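Local structure of extrinsic protein in photosystem II (Chaetoceros gracilis, 4K7B) at residues Gly30-Ile35 with Ala77-Ala82; Ile61-Glu66 with Asp84-Ala89. The protein is an extrinsic subunit of photosystem II in a marine diatom, probably binding the complex at its surface, and is represented here without its N-terminal part. All blocks are in the same frame, centred on the assembly; numbering follows the deposited sequence. Where two conformers were deposited one is given.

Interaction 1. Residues Gly30-Ile35 with Ala77-Ala82; sequences GDFKAI and AAVKSA
The Phe32 ring meets Val79 obliquely at its CE1 corner and, over one face, carries the carbonyl oxygen of Gly30 3.6 Å above the ring centre. This is apolar packing inside the helical domain of a PsbQ-like protein, joining the short helix 32-37 to the first half of helix 76-89. Val79 points toward the opposing segment and touches two partners with its methyls. CG2 lies 3.6 Å from Phe32 CE1, with CZ a little farther off. CG1, anti to the backbone N (chi1 173°), meets Ile35 CD1 tip to tip at 3.8 Å while still flanking the Phe32 corner. Ile35 comes to this point with CD1 anti to CA about the CB-CG1 bond (chi2 176°), its longer branch fully extended toward helix 76-89. An alanine in place of Val79 would lose both methyls and would be likely to leave the Phe32 corner and the Ile35 tip with a gap before them. Phe32 and Ile35 also rest on Ile71, and Val79 on Ala70, so helix 54-73 also lines this patch, as helix 24-29 does through Val27 on Ile35.

Helix 32-37 is entered through a sharp bend. Gly30, with positive phi, closes helix 24-29 in a Schellman motif, and Asp31 is the centre of an inverse gamma turn. The same Gly30 O that sits over the phenyl face accepts the turn's weak bond, from Phe32 N at 3.0 Å.

Interaction 2. Residues Ile61-Glu66 with Asp84-Ala89; sequences IAQTNE and DAYMAA
Gln63 lays its CB against the edge of the Tyr86 ring, in the ring plane and 3.7 Å from CD1, while its extended chain carries the amide on to Ala89. The two side chains cross at about a right angle, and the amide plane is turned 79° from the ring. At the far end the Ala89 methyl lies against one side of the amide, off its plane, with Gln63 NE2 3.5 Å and OE1 3.7 Å from Ala89 CB. This is plain van der Waals packing; the polar grip on the amide comes from Asn90, whose ND2 donates to Gln63 OE1 and also to Tyr86 O, tying the glutamine to the end of helix 76-89.

Farther along the same side of the ring, at CE1, Thr64 runs beside Tyr86, the two side chains pointing the same way. Its OG1 approaches CE1 obliquely at 3.4 Å, a contact with ring carbon, whereas the tyrosine OH is 4.1 Å from OG1. With CG anti to its backbone N (chi1 174°), Tyr86 swings its ring alongside the neighbouring helix and delivers the hydroxyl to Asn46 OD1. Asn46 ND2 in turn bonds Thr64 OG1, which also bonds Ala60 O one turn back in its own helix. One asparagine of helix 39-49 thus bonds both hydroxyl groups, which is consistent with the threonine and tyrosine being held side by side, while the Phe42 ring meets that of Tyr86.

Gln63 and Tyr86 are the nearest backbone pair, their CA atoms 5.6 Å apart. The segment axes approach to 9.3 Å and run at 161°, a nearly antiparallel packing of consecutive helices consistent with the up-and-down bundle of the PsbQ-like proteins.

Both contacts use helix 76-89, taken about two turns apart, and their centres are 12 Å from each other. Interaction 1 is the buried one: aliphatic and aromatic carbon alone, where a short helix entered through a turn meets helix 76-89, more than forty residues later in sequence. Interaction 2 lies between helices that follow each other in sequence, is only partly buried, and buries about twice the surface; its glutamine, threonine and tyrosine combine carbon packing with polar ends held by Asn90 and Asn46. The two join where Ala82 CB packs 4.0 Å from Glu66 C. Helix 54-73 borders both, as a neighbour in interaction 1 and as a partner in interaction 2.

Interaction 1. Residues Gly30-Ile35 with Ala77-Ala82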
ATOM      1  N   GLY A  30      -5.177  11.493   5.493  1.00 16.38           N
ATOM      2  CA  GLY A  30      -3.903  12.076   5.894  1.00 14.87           C
ATOM      3  C   GLY A  30      -3.299  11.431   7.135  1.00 13.87           C
ATOM      4  O   GLY A  30      -2.505  12.054   7.851  1.00 16.13           O
ATOM      5  N   ASP A  31      -3.662  10.176   7.382  1.00 13.72           N
ATOM      6  CA  ASP A  31      -3.236   9.446   8.576  1.00 13.45           C
ATOM      7  C   ASP A  31      -1.905   8.763   8.273  1.00 12.59           C
ATOM      8  O   ASP A  31      -1.853   7.561   8.024  1.00 15.38           O
ATOM      9  CB  ASP A  31      -4.344   8.446   8.961  1.00 14.56           C
ATOM     10  CG  ASP A  31      -4.010   7.575  10.166  1.00 15.65           C
ATOM     11  OD1 ASP A  31      -3.024   7.847  10.878  1.00 16.55           O
ATOM     12  OD2 ASP A  31      -4.766   6.602  10.398  1.00 16.26           O
ATOM     13  N   PHE A  32      -0.833   9.546   8.311  1.00 14.10           N
ATOM     14  CA  PHE A  32       0.462   9.064   7.852  1.00 15.83           C
ATOM     15  C   PHE A  32       1.054   8.009   8.787  1.00 15.04           C
ATOM     16  O   PHE A  32       1.797   7.128   8.343  1.00 18.53           O
ATOM     17  CB  PHE A  32       1.442  10.225   7.672  1.00 16.76           C
ATOM     18  CG  PHE A  32       0.952  11.298   6.738  1.00 16.90           C
ATOM     19  CD1 PHE A  32       0.195  10.982   5.631  1.00 18.62           C
ATOM     20  CD2 PHE A  32       1.258  12.630   6.973  1.00 20.96           C
ATOM     21  CE1 PHE A  32      -0.258  11.974   4.770  1.00 20.45           C
ATOM     22  CE2 PHE A  32       0.809  13.624   6.118  1.00 23.64           C
ATOM     23  CZ  PHE A  32       0.052  13.295   5.017  1.00 21.02           C
ATOM     24  N   LYS A  33       0.722   8.088  10.073  1.00 14.80           N
ATOM     25  CA  LYS A  33       1.171   7.086  11.038  0.59 19.56           C
ATOM     26  C   LYS A  33       0.795   5.663  10.609  1.00 19.08           C
ATOM     27  O   LYS A  33       1.578   4.736  10.762  1.00 17.16           O
ATOM     28  CB  LYS A  33       0.591   7.394  12.422  0.59 22.89           C
ATOM     29  CG  LYS A  33       0.863   6.342  13.482  0.59 25.55           C
ATOM     30  CD  LYS A  33       0.131   6.703  14.764  0.59 28.30           C
ATOM     31  CE  LYS A  33      -0.271   5.482  15.553  0.59 29.34           C
ATOM     32  NZ  LYS A  33       0.841   5.002  16.424  0.59 33.45           N
ATOM     33  N   ALA A  34      -0.408   5.483  10.073  1.00 15.47           N
ATOM     34  CA  ALA A  34      -0.842   4.146   9.656  1.00 14.01           C
ATOM     35  C   ALA A  34       0.059   3.595   8.535  1.00 13.84           C
ATOM     36  O   ALA A  34       0.424   2.383   8.480  1.00 17.19           O
ATOM     37  CB  ALA A  34      -2.297   4.189   9.199  1.00 17.72           C
ATOM     38  N   ILE A  35       0.445   4.514   7.654  1.00 13.57           N
ATOM     39  CA  ILE A  35       1.292   4.153   6.534  1.00 12.66           C
ATOM     40  C   ILE A  35       2.662   3.767   7.073  1.00 13.87           C
ATOM     41  O   ILE A  35       3.205   2.727   6.707  1.00 15.10           O
ATOM     42  CB  ILE A  35       1.420   5.294   5.519  1.00 11.88           C
ATOM     43  CG1 ILE A  35       0.043   5.787   5.062  1.00 14.75           C
ATOM     44  CG2 ILE A  35       2.229   4.840   4.319  1.00 14.84           C
ATOM     45  CD1 ILE A  35       0.126   6.983   4.119  1.00 14.08           C
ATOM     46  N   ALA A  77      -1.996  15.398  -0.715  1.00 23.98           N
ATOM     47  CA  ALA A  77      -2.175  15.156  -2.142  1.00 25.89           C
ATOM     48  C   ALA A  77      -0.982  14.408  -2.732  1.00 24.87           C
ATOM     49  O   ALA A  77      -1.145  13.480  -3.523  1.00 24.73           O
ATOM     50  CB  ALA A  77      -2.398  16.470  -2.884  1.00 29.28           C
ATOM     51  N   ALA A  78       0.219  14.820  -2.339  1.00 19.13           N
ATOM     52  CA  ALA A  78       1.442  14.192  -2.830  1.00 17.11           C
ATOM     53  C   ALA A  78       1.535  12.751  -2.345  1.00 17.71           C
ATOM     54  O   ALA A  78       1.992  11.867  -3.080  1.00 17.39           O
ATOM     55  CB  ALA A  78       2.666  14.988  -2.375  1.00 19.53           C
ATOM     56  N   VAL A  79       1.117  12.521  -1.099  1.00 17.67           N
ATOM     57  CA  VAL A  79       1.123  11.168  -0.549  1.00 14.63           C
ATOM     58  C   VAL A  79       0.169  10.299  -1.345  1.00 15.64           C
ATOM     59  O   VAL A  79       0.518   9.184  -1.739  1.00 15.05           O
ATOM     60  CB  VAL A  79       0.743  11.127   0.943  1.00 12.55           C
ATOM     61  CG1 VAL A  79       0.593   9.685   1.424  1.00 13.94           C
ATOM     62  CG2 VAL A  79       1.795  11.825   1.771  1.00 13.77           C
ATOM     63  N   LYS A  80      -1.033  10.813  -1.601  1.00 17.37           N
ATOM     64  CA  LYS A  80      -1.989  10.031  -2.382  1.00 18.15           C
ATOM     65  C   LYS A  80      -1.461   9.730  -3.784  1.00 15.28           C
ATOM     66  O   LYS A  80      -1.612   8.611  -4.282  1.00 16.69           O
ATOM     67  CB  LYS A  80      -3.353  10.714  -2.463  1.00 19.24           C
ATOM     68  CG  LYS A  80      -4.410   9.848  -3.149  1.00 23.43           C
ATOM     69  CD  LYS A  80      -5.783  10.502  -3.131  1.00 23.71           C
ATOM     70  CE  LYS A  80      -6.834   9.602  -3.786  1.00 28.42           C
ATOM     71  NZ  LYS A  80      -6.587   9.408  -5.245  1.00 30.46           N
ATOM     72  N   SER A  81      -0.848  10.720  -4.425  1.00 17.28           N
ATOM     73  CA  SER A  81      -0.282  10.524  -5.759  0.54 17.96           C
ATOM     74  C   SER A  81       0.784   9.428  -5.761  1.00 16.42           C
ATOM     75  O   SER A  81       0.778   8.541  -6.637  1.00 17.80           O
ATOM     76  CB  SER A  81       0.319  11.829  -6.284  0.54 21.64           C
ATOM     77  OG  SER A  81       0.832  11.657  -7.593  0.54 21.99           O
ATOM     78  N   ALA A  82       1.690   9.489  -4.792  1.00 16.73           N
ATOM     79  CA  ALA A  82       2.768   8.496  -4.699  1.00 15.88           C
ATOM     80  C   ALA A  82       2.239   7.089  -4.401  1.00 12.99           C
ATOM     81  O   ALA A  82       2.717   6.100  -4.959  1.00 13.70           O
ATOM     82  CB  ALA A  82       3.794   8.921  -3.649  1.00 14.96           C
TER

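Interaction 2. Residues Ile61-Glu66 with Asp84-Ala89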
ATOM      1  N   ILE A  61      11.230   0.012  -4.694  1.00 11.84           N
ATOM      2  CA  ILE A  61      11.903   0.687  -3.594  1.00 12.91           C
ATOM      3  C   ILE A  61      11.881   2.194  -3.832  1.00 13.26           C
ATOM      4  O   ILE A  61      11.570   2.962  -2.920  1.00 13.37           O
ATOM      5  CB  ILE A  61      13.345   0.160  -3.427  1.00 10.97           C
ATOM      6  CG1 ILE A  61      13.328  -1.248  -2.832  1.00 16.59           C
ATOM      7  CG2 ILE A  61      14.182   1.105  -2.557  1.00 13.15           C
ATOM      8  CD1 ILE A  61      14.672  -1.956  -2.864  1.00 20.09           C
ATOM      9  N   ALA A  62      12.171   2.627  -5.060  1.00 13.64           N
ATOM     10  CA  ALA A  62      12.089   4.058  -5.358  1.00 13.03           C
ATOM     11  C   ALA A  62      10.685   4.654  -5.129  1.00 13.91           C
ATOM     12  O   ALA A  62      10.555   5.759  -4.579  1.00 15.70           O
ATOM     13  CB  ALA A  62      12.593   4.354  -6.776  1.00 16.20           C
ATOM     14  N   GLN A  63       9.650   3.922  -5.534  1.00 14.35           N
ATOM     15  CA  GLN A  63       8.268   4.389  -5.371  1.00 11.21           C
ATOM     16  C   GLN A  63       7.879   4.439  -3.894  1.00 11.94           C
ATOM     17  O   GLN A  63       7.135   5.335  -3.436  1.00 13.57           O
ATOM     18  CB  GLN A  63       7.320   3.481  -6.168  1.00 12.10           C
ATOM     19  CG  GLN A  63       7.536   3.592  -7.677  1.00 15.83           C
ATOM     20  CD  GLN A  63       7.132   2.343  -8.439  1.00 17.20           C
ATOM     21  OE1 GLN A  63       6.607   1.386  -7.870  1.00 17.58           O
ATOM     22  NE2 GLN A  63       7.390   2.344  -9.743  1.00 18.74           N
ATOM     23  N   THR A  64       8.406   3.478  -3.139  1.00 12.14           N
ATOM     24  CA  THR A  64       8.202   3.461  -1.688  1.00 11.40           C
ATOM     25  C   THR A  64       8.843   4.695  -1.042  1.00 11.11           C
ATOM     26  O   THR A  64       8.217   5.413  -0.223  1.00 12.64           O
ATOM     27  CB  THR A  64       8.780   2.175  -1.072  1.00 10.23           C
ATOM     28  OG1 THR A  64       8.126   1.035  -1.666  1.00 11.65           O
ATOM     29  CG2 THR A  64       8.568   2.146   0.439  1.00 11.70           C
ATOM     30  N   ASN A  65      10.089   4.955  -1.437  1.00 11.73           N
ATOM     31  CA  ASN A  65      10.789   6.133  -0.948  1.00 11.62           C
ATOM     32  C   ASN A  65      10.000   7.395  -1.280  1.00 14.65           C
ATOM     33  O   ASN A  65       9.932   8.322  -0.476  1.00 14.33           O
ATOM     34  CB  ASN A  65      12.193   6.239  -1.533  1.00 12.51           C
ATOM     35  CG  ASN A  65      13.186   5.261  -0.902  1.00 13.15           C
ATOM     36  OD1 ASN A  65      12.984   4.762   0.196  1.00 13.76           O
ATOM     37  ND2 ASN A  65      14.275   4.988  -1.613  1.00 17.69           N
ATOM     38  N   GLU A  66       9.399   7.434  -2.467  1.00 14.27           N
ATOM     39  CA  GLU A  66       8.593   8.591  -2.850  0.50 15.99           C
ATOM     40  C   GLU A  66       7.393   8.784  -1.922  1.00 14.72           C
ATOM     41  O   GLU A  66       7.085   9.928  -1.508  1.00 14.63           O
ATOM     42  CB  GLU A  66       8.120   8.462  -4.299  0.50 18.51           C
ATOM     43  CG  GLU A  66       7.648   9.769  -4.891  0.50 16.02           C
ATOM     44  CD  GLU A  66       8.781  10.760  -5.072  0.50 26.68           C
ATOM     45  OE1 GLU A  66       8.528  11.981  -5.005  0.50 30.31           O
ATOM     46  OE2 GLU A  66       9.929  10.315  -5.278  0.50 28.55           O
ATOM     47  N   ASP A  84      -0.888   5.896  -5.006  1.00 15.53           N
ATOM     48  CA  ASP A  84      -1.570   5.411  -6.196  1.00 14.98           C
ATOM     49  C   ASP A  84      -0.560   4.980  -7.262  1.00 15.66           C
ATOM     50  O   ASP A  84      -0.761   3.966  -7.930  1.00 17.12           O
ATOM     51  CB  ASP A  84      -2.506   6.478  -6.770  1.00 17.02           C
ATOM     52  CG  ASP A  84      -3.701   6.763  -5.876  1.00 19.43           C
ATOM     53  OD1 ASP A  84      -3.986   5.956  -4.958  1.00 19.02           O
ATOM     54  OD2 ASP A  84      -4.362   7.804  -6.099  1.00 22.37           O
ATOM     55  N   ALA A  85       0.517   5.738  -7.427  1.00 15.55           N
ATOM     56  CA  ALA A  85       1.529   5.374  -8.424  1.00 16.64           C
ATOM     57  C   ALA A  85       2.193   4.042  -8.085  1.00 15.85           C
ATOM     58  O   ALA A  85       2.425   3.207  -8.970  1.00 17.13           O
ATOM     59  CB  ALA A  85       2.577   6.474  -8.558  1.00 17.67           C
ATOM     60  N   TYR A  86       2.486   3.844  -6.803  1.00 12.84           N
ATOM     61  CA  TYR A  86       3.093   2.606  -6.332  1.00 13.65           C
ATOM     62  C   TYR A  86       2.157   1.425  -6.577  1.00 12.88           C
ATOM     63  O   TYR A  86       2.564   0.379  -7.100  1.00 13.60           O
ATOM     64  CB  TYR A  86       3.425   2.730  -4.844  1.00 13.36           C
ATOM     65  CG  TYR A  86       3.936   1.469  -4.185  1.00 12.83           C
ATOM     66  CD1 TYR A  86       5.236   1.037  -4.379  1.00 15.43           C
ATOM     67  CD2 TYR A  86       3.116   0.718  -3.351  1.00 14.95           C
ATOM     68  CE1 TYR A  86       5.711  -0.107  -3.766  1.00 14.06           C
ATOM     69  CE2 TYR A  86       3.580  -0.438  -2.738  1.00 17.10           C
ATOM     70  CZ  TYR A  86       4.881  -0.841  -2.949  1.00 14.37           C
ATOM     71  OH  TYR A  86       5.364  -1.972  -2.342  1.00 13.83           O
ATOM     72  N   MET A  87       0.895   1.584  -6.201  1.00 13.46           N
ATOM     73  CA  MET A  87      -0.040   0.497  -6.445  1.00 13.57           C
ATOM     74  C   MET A  87      -0.222   0.171  -7.914  1.00 13.36           C
ATOM     75  O   MET A  87      -0.213  -1.004  -8.296  1.00 13.70           O
ATOM     76  CB  MET A  87      -1.367   0.760  -5.757  1.00 14.32           C
ATOM     77  CG  MET A  87      -1.229   0.531  -4.258  1.00 18.56           C
ATOM     78  SD  MET A  87      -2.741   0.786  -3.361  1.00 18.56           S
ATOM     79  CE  MET A  87      -3.840  -0.354  -4.194  1.00 11.47           C
ATOM     80  N   ALA A  88      -0.362   1.201  -8.746  1.00 15.36           N
ATOM     81  CA  ALA A  88      -0.578   0.967 -10.171  1.00 15.62           C
ATOM     82  C   ALA A  88       0.637   0.293 -10.802  1.00 16.90           C
ATOM     83  O   ALA A  88       0.496  -0.645 -11.589  1.00 19.93           O
ATOM     84  CB  ALA A  88      -0.888   2.269 -10.879  1.00 17.76           C
ATOM     85  N   ALA A  89       1.828   0.759 -10.440  1.00 16.35           N
ATOM     86  CA  ALA A  89       3.050   0.242 -11.051  1.00 15.63           C
ATOM     87  C   ALA A  89       3.319  -1.199 -10.648  1.00 16.86           C
ATOM     88  O   ALA A  89       3.996  -1.938 -11.360  1.00 20.34           O
ATOM     89  CB  ALA A  89       4.240   1.124 -10.688  1.00 14.82           C
TER